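Side-chain contacts in periplasmic sugar-binding protein (Chloroflexus aurantiacus, PDB 4RXU), which probably captures sugars for an ABC-type transporter and binds beta-D-glucopyranose between its two lobes: residues Arg53-Gln58 / Thr302-Ala307; Asn229-Asn234 / Ala260-Ala265. All coordinates share one frame; numbering follows the deposited sequence.

Contact 1: Arg53-Gln58 / Thr302-Ala307; sequences REALQQ and TLVQDA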
loop_
_atom_site.group_PDB
_atom_site.type_symbol
_atom_site.label_atom_id
_atom_site.label_comp_id
_atom_site.label_asym_id
_atom_site.label_seq_id
_atom_site.Cartn_x
_atom_site.Cartn_y
_atom_site.Cartn_z
ATOM N N ARG A 53 15.437 8.121 -8.367
ATOM C CA ARG A 53 16.797 8.660 -8.557
ATOM C C ARG A 53 17.638 7.748 -9.432
ATOM O O ARG A 53 18.316 8.212 -10.343
ATOM C CB ARG A 53 17.476 8.889 -7.216
ATOM C CG ARG A 53 16.929 10.134 -6.538
ATOM C CD ARG A 53 17.717 10.531 -5.300
ATOM N NE ARG A 53 16.899 11.307 -4.358
ATOM C CZ ARG A 53 16.419 12.537 -4.567
ATOM N NH1 ARG A 53 16.653 13.190 -5.697
ATOM N NH2 ARG A 53 15.676 13.127 -3.629
ATOM N N GLU A 54 17.565 6.444 -9.187
ATOM C CA GLU A 54 18.294 5.489 -10.047
ATOM C C GLU A 54 17.846 5.562 -11.513
ATOM O O GLU A 54 18.657 5.585 -12.422
ATOM C CB GLU A 54 18.182 4.069 -9.507
ATOM C CG GLU A 54 18.950 3.911 -8.185
ATOM C CD GLU A 54 18.640 2.635 -7.422
ATOM O OE1 GLU A 54 17.704 1.906 -7.799
ATOM O OE2 GLU A 54 19.342 2.375 -6.411
ATOM N N ALA A 55 16.542 5.607 -11.732
ATOM C CA ALA A 55 16.002 5.610 -13.109
ATOM C C ALA A 55 16.323 6.914 -13.814
ATOM O O ALA A 55 16.668 6.924 -14.991
ATOM C CB ALA A 55 14.493 5.356 -13.108
ATOM N N LEU A 56 16.227 8.009 -13.077
ATOM C CA LEU A 56 16.514 9.321 -13.618
ATOM C C LEU A 56 18.005 9.425 -13.976
ATOM O O LEU A 56 18.350 9.924 -15.060
ATOM C CB LEU A 56 16.080 10.419 -12.628
ATOM C CG LEU A 56 14.566 10.528 -12.376
ATOM C CD1 LEU A 56 14.307 11.463 -11.203
ATOM C CD2 LEU A 56 13.847 10.974 -13.638
ATOM N N GLN A 57 18.871 8.914 -13.092
ATOM C CA GLN A 57 20.326 8.894 -13.337
ATOM C C GLN A 57 20.629 8.099 -14.607
ATOM O O GLN A 57 21.413 8.536 -15.435
ATOM C CB GLN A 57 21.121 8.306 -12.151
ATOM C CG GLN A 57 22.633 8.271 -12.424
ATOM C CD GLN A 57 23.482 8.068 -11.175
ATOM O OE1 GLN A 57 22.980 8.096 -10.046
ATOM N NE2 GLN A 57 24.784 7.864 -11.375
ATOM N N GLN A 58 19.985 6.940 -14.753
ATOM C CA GLN A 58 20.226 5.994 -15.879
ATOM C C GLN A 58 19.914 6.673 -17.198
ATOM O O GLN A 58 20.634 6.546 -18.186
ATOM C CB GLN A 58 19.287 4.773 -15.814
ATOM C CG GLN A 58 19.808 3.451 -15.290
ATOM C CD GLN A 58 21.004 2.863 -16.054
ATOM O OE1 GLN A 58 21.867 2.239 -15.441
ATOM N NE2 GLN A 58 21.064 3.054 -17.380
ATOM N N THR A 302 9.154 -0.988 -11.668
ATOM C CA THR A 302 8.161 -0.913 -12.735
ATOM C C THR A 302 7.273 0.324 -12.572
ATOM O O THR A 302 6.961 0.995 -13.544
ATOM C CB THR A 302 7.277 -2.165 -12.769
ATOM O OG1 THR A 302 8.130 -3.320 -12.862
ATOM C CG2 THR A 302 6.303 -2.150 -13.955
ATOM N N LEU A 303 6.871 0.614 -11.341
ATOM C CA LEU A 303 5.988 1.740 -11.082
ATOM C C LEU A 303 6.698 3.032 -11.497
ATOM O O LEU A 303 6.127 3.887 -12.193
ATOM C CB LEU A 303 5.601 1.777 -9.604
ATOM C CG LEU A 303 4.304 2.554 -9.319
ATOM C CD1 LEU A 303 3.079 1.751 -9.720
ATOM C CD2 LEU A 303 4.207 2.963 -7.859
ATOM N N VAL A 304 7.956 3.164 -11.079
ATOM C CA VAL A 304 8.749 4.327 -11.402
ATOM C C VAL A 304 8.887 4.480 -12.914
ATOM O O VAL A 304 8.694 5.571 -13.464
ATOM C CB VAL A 304 10.124 4.238 -10.709
ATOM C CG1 VAL A 304 11.176 5.082 -11.417
ATOM C CG2 VAL A 304 9.986 4.623 -9.237
ATOM N N GLN A 305 9.257 3.398 -13.594
ATOM C CA GLN A 305 9.457 3.491 -15.049
ATOM C C GLN A 305 8.152 3.822 -15.761
ATOM O O GLN A 305 8.149 4.588 -16.707
ATOM C CB GLN A 305 10.093 2.230 -15.631
ATOM C CG GLN A 305 10.934 2.506 -16.881
ATOM C CD GLN A 305 12.168 3.354 -16.586
ATOM O OE1 GLN A 305 12.866 3.154 -15.581
ATOM N NE2 GLN A 305 12.434 4.309 -17.453
ATOM N N ASP A 306 7.040 3.237 -15.297
ATOM C CA ASP A 306 5.722 3.532 -15.875
ATOM C C ASP A 306 5.412 5.015 -15.782
ATOM O O ASP A 306 4.939 5.625 -16.728
ATOM C CB ASP A 306 4.625 2.701 -15.218
ATOM C CG ASP A 306 4.557 1.298 -15.756
ATOM O OD1 ASP A 306 5.237 0.972 -16.762
ATOM O OD2 ASP A 306 3.783 0.523 -15.161
ATOM N N ALA A 307 5.750 5.603 -14.645
ATOM C CA ALA A 307 5.539 7.047 -14.440
ATOM C C ALA A 307 6.462 7.908 -15.308
ATOM O O ALA A 307 6.044 8.928 -15.868
ATOM C CB ALA A 307 5.728 7.409 -12.976
HETATM O O HOH W 1 15.716 4.961 -16.678
#
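The carboxamide of Gln305 meets Ala55 through its oxygen rather than with a face: Gln305 OE1 stands 3.7 Å from Ala55 CB, and the methyl lies raised to one side of the amide plane instead of centred over it. At the nitrogen end a water sits somewhat to the other side of that plane. It gives a hydrogen bond to Ala55 O at 2.8 Å and takes a weak, long one from Gln305 NE2 at 3.4 Å. One end of the amide therefore merely touches the helix 53-58, while the other reaches its backbone through solvent. The group gets there by a bend in the chain at chi2 (66°), which folds the amide back toward Ala55. The apolar half of the contact comes from Val304. Its CG1 branch, anti to the backbone N (chi1 157°), points across the gap and meets Ala55 CB at 3.7 Å, whereas CG2 stays farther from that methyl. Ala55 CB is thus touched by a valine methyl and an amide oxygen arriving from directions nearly at right angles. With so small a side chain in the middle, the backbones come within 7.1 Å, measured from Ala55 CA to Gln305 CA. Only 92 Å² is buried in all, so the touch is narrow, with Val304 on its buried side. Helices 44-59 and 300-315 lie next to each other against the mixed sheet: Leu56 packs on Tyr61 and Val63 of strand 61-67, while Leu303 rests on Tyr117, Val131 and Phe133 of strands 113-117 and 129-133. Val304 also touches Arg51 and Phe52, and Leu303 reaches Arg44, a glucose-pocket residue at the start of helix 44-59.

Contact 2: Asn229-Asn234 / Ala260-Ala265; sequences NLAEAN and ADAFAA
Helices 229-234 and 260-264 run in roughly the same direction, crossing at -30° with their axes 8.6 Å apart, and Glu232 and Ala262 mark the closest backbone approach. Two methyls meet at the centre, Ala231 CB touching Ala262 CB at 3.7 Å. Ala231 CB also lies at the edge of the Phe263 ring, near its plane, 4.1 Å from CE1. Glu232 folds over the Ala262 methyl from a different direction: bent at chi2 (-69°), it lays a face of its carboxylate there, with Glu232 CD 3.6 Å from Ala262 CB. Its OE1 accepts a hydrogen bond of 2.7 Å from a water that donates equally closely to Ala262 O. Cutting Glu232 back to an alanine would probably uncover the Ala262 methyl and leave the water without its carboxylate acceptor. Beyond the pair, Phe263 stacks edge-to-face with Tyr158 and packs on strands 246-249 and 269-274. The chemistry is therefore split: small methyls let the helices approach closely, while on the partly exposed Glu232 side one water donates to both carboxylate and backbone carbonyl, which could not bond each other directly if the carboxylate is ionised, as is likely.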
loop_
_atom_site.group_PDB
_atom_site.type_symbol
_atom_site.label_atom_id
_atom_site.label_comp_id
_atom_site.label_asym_id
_atom_site.label_seq_id
_atom_site.Cartn_x
_atom_site.Cartn_y
_atom_site.Cartn_z
ATOM N N ASN A 229 0.807 -0.860 19.272
ATOM C CA ASN A 229 -0.103 -0.556 20.372
ATOM C C ASN A 229 -1.506 -1.098 20.200
ATOM O O ASN A 229 -2.096 -1.608 21.162
ATOM C CB ASN A 229 -0.152 0.936 20.586
ATOM C CG ASN A 229 1.147 1.447 21.111
ATOM O OD1 ASN A 229 2.018 0.665 21.510
ATOM N ND2 ASN A 229 1.303 2.730 21.116
ATOM N N LEU A 230 -2.021 -1.013 18.978
ATOM C CA LEU A 230 -3.319 -1.586 18.694
ATOM C C LEU A 230 -3.289 -3.100 18.886
ATOM O O LEU A 230 -4.173 -3.655 19.505
ATOM C CB LEU A 230 -3.778 -1.235 17.289
ATOM C CG LEU A 230 -5.195 -1.673 16.928
ATOM C CD1 LEU A 230 -6.246 -1.057 17.862
ATOM C CD2 LEU A 230 -5.481 -1.313 15.478
ATOM N N ALA A 231 -2.249 -3.759 18.383
ATOM C CA ALA A 231 -2.135 -5.207 18.578
ATOM C C ALA A 231 -2.089 -5.542 20.072
ATOM O O ALA A 231 -2.762 -6.461 20.535
ATOM C CB ALA A 231 -0.917 -5.745 17.837
ATOM N N GLU A 232 -1.321 -4.769 20.825
ATOM C CA GLU A 232 -1.202 -4.971 22.292
ATOM C C GLU A 232 -2.556 -4.793 22.987
ATOM O O GLU A 232 -2.957 -5.602 23.828
ATOM C CB GLU A 232 -0.155 -4.033 22.916
ATOM C CG GLU A 232 1.280 -4.297 22.485
ATOM C CD GLU A 232 1.887 -5.593 22.991
ATOM O OE1 GLU A 232 1.164 -6.487 23.497
ATOM O OE2 GLU A 232 3.125 -5.721 22.824
ATOM N N ALA A 233 -3.272 -3.737 22.607
ATOM C CA ALA A 233 -4.629 -3.500 23.123
ATOM C C ALA A 233 -5.572 -4.658 22.792
ATOM O O ALA A 233 -6.315 -5.144 23.647
ATOM C CB ALA A 233 -5.183 -2.176 22.599
ATOM N N ASN A 234 -5.530 -5.096 21.541
ATOM C CA ASN A 234 -6.329 -6.225 21.100
ATOM C C ASN A 234 -6.022 -7.494 21.882
ATOM O O ASN A 234 -6.928 -8.227 22.232
ATOM C CB ASN A 234 -6.087 -6.513 19.628
ATOM C CG ASN A 234 -6.589 -5.429 18.692
ATOM O OD1 ASN A 234 -6.227 -5.453 17.532
ATOM N ND2 ASN A 234 -7.451 -4.531 19.151
ATOM N N ALA A 260 3.309 -8.467 14.568
ATOM C CA ALA A 260 3.992 -9.737 14.848
ATOM C C ALA A 260 4.784 -9.695 16.152
ATOM O O ALA A 260 4.758 -10.655 16.919
ATOM C CB ALA A 260 4.902 -10.123 13.690
ATOM N N ASP A 261 5.446 -8.579 16.420
ATOM C CA ASP A 261 6.213 -8.417 17.665
ATOM C C ASP A 261 5.313 -8.554 18.888
ATOM O O ASP A 261 5.671 -9.200 19.873
ATOM C CB ASP A 261 6.953 -7.067 17.721
ATOM C CG ASP A 261 8.118 -6.966 16.746
ATOM O OD1 ASP A 261 8.544 -7.989 16.138
ATOM O OD2 ASP A 261 8.591 -5.809 16.583
ATOM N N ALA A 262 4.133 -7.956 18.827
ATOM C CA ALA A 262 3.161 -8.099 19.928
ATOM C C ALA A 262 2.659 -9.533 20.102
ATOM O O ALA A 262 2.590 -10.065 21.224
ATOM C CB ALA A 262 1.983 -7.158 19.697
ATOM N N PHE A 263 2.264 -10.151 18.985
ATOM C CA PHE A 263 1.738 -11.518 18.998
ATOM C C PHE A 263 2.796 -12.549 19.403
ATOM O O PHE A 263 2.487 -13.496 20.131
ATOM C CB PHE A 263 1.122 -11.869 17.646
ATOM C CG PHE A 263 -0.309 -11.387 17.484
ATOM C CD1 PHE A 263 -0.597 -10.048 17.278
ATOM C CD2 PHE A 263 -1.364 -12.277 17.586
ATOM C CE1 PHE A 263 -1.911 -9.613 17.118
ATOM C CE2 PHE A 263 -2.678 -11.853 17.430
ATOM C CZ PHE A 263 -2.944 -10.514 17.202
ATOM N N ALA A 264 4.043 -12.331 18.985
ATOM C CA ALA A 264 5.146 -13.244 19.333
ATOM C C ALA A 264 5.375 -13.284 20.835
ATOM O O ALA A 264 5.790 -14.299 21.381
ATOM C CB ALA A 264 6.420 -12.823 18.632
ATOM N N ALA A 265 5.118 -12.154 21.485
ATOM C CA ALA A 265 5.305 -12.006 22.938
ATOM C C ALA A 265 4.191 -12.560 23.828
ATOM O O ALA A 265 4.331 -12.573 25.048
ATOM C CB ALA A 265 5.536 -10.544 23.291
HETATM O O HOH W 2 2.037 -9.054 23.611
#

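In the fold
Contact 1 and contact 2 lie on opposite sides of the chain's centre, their centres about 37 Å apart and their nearest atoms about 25 Å apart. They belong to different lobes: helices 44-59 and 300-315 pack on the mixed sheet, helices 224-237 and 253-264 beside the four-stranded parallel sheet. Along the chain, both segments of contact 2 fall between those of contact 1, because the chain leaves the first lobe, builds the second and returns. Such crossing between lobes is characteristic of periplasmic binding proteins. Each contact joins neighbouring helices within one lobe, while glucose is bound by residues from both, including Arg44 and Asn252.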